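Local coordinates for putative diguanylate cyclase (GGDEF) with PAS/PAC domain (Rhodopseudomonas palustris, PDB 3LIF), which probably makes cyclic di-GMP from two GTP through its GGDEF domain, the piece here being its extracellular sensor domain of PDC fold, at residues D216-Y224 / V234-S242. Residues are numbered along the deposited sequence; the frame is centred on the assembly and turned at random.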
# COMPACT_ATOMS: atom_id res chain seq x y z
N ASP A 216 -0.32 17.45 12.37
CA ASP A 216 -1.05 18.36 13.21
C ASP A 216 -0.12 19.08 14.16
O ASP A 216 -0.58 19.82 15.01
CB ASP A 216 -2.14 17.61 14.00
CG ASP A 216 -1.58 16.52 14.90
OD1 ASP A 216 -0.41 16.63 15.33
OD2 ASP A 216 -2.30 15.55 15.23
N GLY A 217 1.19 18.86 14.06
CA GLY A 217 2.08 19.68 14.85
C GLY A 217 2.16 19.25 16.29
O GLY A 217 2.87 19.85 17.06
N LEU A 218 1.47 18.22 16.69
CA LEU A 218 1.50 17.88 18.10
C LEU A 218 2.69 17.02 18.44
O LEU A 218 3.22 16.33 17.59
CB LEU A 218 0.24 17.14 18.50
CG LEU A 218 -0.98 18.03 18.45
CD1 LEU A 218 -2.21 17.17 18.57
CD2 LEU A 218 -0.83 18.98 19.61
N THR A 219 3.06 17.02 19.71
CA THR A 219 4.07 16.14 20.21
C THR A 219 3.44 14.80 20.49
O THR A 219 2.39 14.76 21.13
CB THR A 219 4.60 16.65 21.53
OG1 THR A 219 5.43 17.78 21.30
CG2 THR A 219 5.47 15.60 22.23
N LYS A 220 4.06 13.70 20.05
CA LYS A 220 3.59 12.39 20.45
C LYS A 220 4.63 11.33 20.46
O LYS A 220 5.70 11.49 19.87
CB LYS A 220 2.45 11.92 19.56
CG LYS A 220 2.21 12.74 18.36
CD LYS A 220 0.85 12.38 17.76
CE LYS A 220 0.16 13.62 17.26
NZ LYS A 220 -0.88 13.27 16.27
N TYR A 221 4.33 10.28 21.22
CA TYR A 221 5.06 9.05 21.13
C TYR A 221 4.59 8.29 19.90
O TYR A 221 3.38 8.18 19.65
CB TYR A 221 4.84 8.19 22.36
CG TYR A 221 5.67 8.61 23.51
CD1 TYR A 221 5.25 9.64 24.34
CD2 TYR A 221 6.91 8.02 23.75
CE1 TYR A 221 6.02 10.07 25.41
CE2 TYR A 221 7.71 8.45 24.85
CZ TYR A 221 7.25 9.48 25.68
OH TYR A 221 8.00 9.93 26.77
N LEU A 222 5.56 7.76 19.15
CA LEU A 222 5.35 7.03 17.91
C LEU A 222 6.05 5.67 17.93
O LEU A 222 7.28 5.50 18.31
CB LEU A 222 5.90 7.86 16.74
CG LEU A 222 5.85 7.27 15.30
CD1 LEU A 222 5.83 8.38 14.30
CD2 LEU A 222 7.00 6.31 15.01
N ALA A 223 5.30 4.68 17.51
CA ALA A 223 5.90 3.38 17.34
C ALA A 223 5.80 3.09 15.83
O ALA A 223 4.77 3.41 15.20
CB ALA A 223 5.14 2.36 18.13
N TYR A 224 6.87 2.51 15.28
CA TYR A 224 6.92 2.12 13.89
C TYR A 224 7.52 0.76 13.75
O TYR A 224 8.31 0.32 14.59
CB TYR A 224 7.80 3.06 13.10
CG TYR A 224 9.27 2.89 13.40
CD1 TYR A 224 10.01 1.94 12.73
CD2 TYR A 224 9.93 3.70 14.39
CE1 TYR A 224 11.38 1.78 12.97
CE2 TYR A 224 11.29 3.57 14.65
CZ TYR A 224 12.00 2.59 13.93
OH TYR A 224 13.34 2.38 14.11
N VAL A 234 4.78 0.75 8.95
CA VAL A 234 3.54 1.27 9.54
C VAL A 234 3.96 2.10 10.70
O VAL A 234 5.00 1.80 11.32
CB VAL A 234 2.66 0.16 10.08
CG1 VAL A 234 2.00 -0.59 8.94
CG2 VAL A 234 3.50 -0.80 10.94
N THR A 235 3.19 3.14 11.02
CA THR A 235 3.46 3.89 12.25
C THR A 235 2.17 4.09 13.03
O THR A 235 1.15 4.25 12.40
CB THR A 235 4.03 5.26 11.93
OG1 THR A 235 3.02 6.06 11.28
CG2 THR A 235 5.29 5.16 11.03
N VAL A 236 2.22 4.04 14.38
CA VAL A 236 1.09 4.43 15.26
C VAL A 236 1.59 5.50 16.18
O VAL A 236 2.65 5.33 16.78
CB VAL A 236 0.73 3.39 16.34
CG1 VAL A 236 -0.74 3.31 16.49
CG2 VAL A 236 1.28 2.06 16.08
N ALA A 237 0.80 6.54 16.39
CA ALA A 237 1.18 7.61 17.31
C ALA A 237 0.01 8.06 18.16
O ALA A 237 -1.15 7.91 17.77
CB ALA A 237 1.70 8.77 16.55
N ARG A 238 0.32 8.57 19.35
CA ARG A 238 -0.65 9.27 20.21
C ARG A 238 -0.02 10.41 20.98
O ARG A 238 1.12 10.33 21.37
CB ARG A 238 -1.40 8.30 21.16
CG ARG A 238 -0.62 7.58 22.25
CD ARG A 238 -1.55 7.12 23.45
NE ARG A 238 -2.42 5.94 23.22
CZ ARG A 238 -2.17 4.68 23.66
NH1 ARG A 238 -1.09 4.38 24.38
NH2 ARG A 238 -3.00 3.68 23.40
N THR A 239 -0.77 11.50 21.16
CA THR A 239 -0.34 12.56 22.07
C THR A 239 -0.29 11.94 23.43
O THR A 239 -1.03 11.02 23.73
CB THR A 239 -1.29 13.80 22.10
OG1 THR A 239 -2.63 13.36 22.15
CG2 THR A 239 -1.15 14.62 20.86
N GLU A 240 0.64 12.42 24.24
CA GLU A 240 0.83 11.88 25.57
C GLU A 240 -0.29 12.23 26.54
O GLU A 240 -0.82 11.34 27.21
CB GLU A 240 2.10 12.39 26.20
CG GLU A 240 1.99 12.22 27.70
CD GLU A 240 3.30 12.47 28.42
OE1 GLU A 240 4.34 12.60 27.72
OE2 GLU A 240 3.27 12.52 29.67
N ASP A 241 -0.61 13.53 26.63
CA ASP A 241 -1.56 14.04 27.65
C ASP A 241 -0.91 15.03 28.70
O ASP A 241 0.07 14.69 29.39
CB ASP A 241 -2.24 12.85 28.40
CG ASP A 241 -3.27 12.10 27.54
OD1 ASP A 241 -3.18 12.06 26.29
OD2 ASP A 241 -4.18 11.52 28.14
N SER A 242 -1.47 16.25 28.84
CA SER A 242 -1.02 17.19 29.91
C SER A 242 -1.88 18.46 30.16
O SER A 242 -3.05 18.39 30.61
CB SER A 242 0.43 17.63 29.68
OG SER A 242 1.29 16.51 29.54
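Val234 O receives a CA-H...O contact from Tyr224 CA in an antiparallel beta hairpin. Thr235 forms a non-hydrogen-bonded pair with Tyr224: its CG2, anti to the carbonyl carbon, lies 3.9 Å from Tyr224 CB, while the Tyr224 ring, with chi1 72°, leads away from the partner strand and its OH hydrogen-bonds Ser204 O. Val236 and Ala223 form a hydrogen-bonded pair, with Ala223 N to Val236 O and Val236 N to Ala223 O both 2.8 Å and nearly straight. On the face of Leu222, the methyl of Ala237 sits 4.3 Å from Leu222 CB and 3.9 Å from Lys220 CD. Arg238 N then reaches Tyr221 O at 3.1 Å; the return bond from Tyr221 N to Arg238 O is weak. Thr239 turns CG2 against Leu218 CD1 (3.6 Å); Lys220 CE passes the same methyl, and NZ forms a salt bridge with Asp216 OD2 and a hydrogen bond with Gly166 O. Extended, Glu240 brings OE1 to the edge of the Tyr221 ring, 3.8 Å from CE1, ring and carboxylate planes 52° apart. Strands 168-173 and 206-212 flank the hairpin in the C-terminal PDC sheet, probably membrane-proximal, with helix 5-47 over Ala223, Val236 and Arg238, and helix 195-203 against Tyr224 and Thr235.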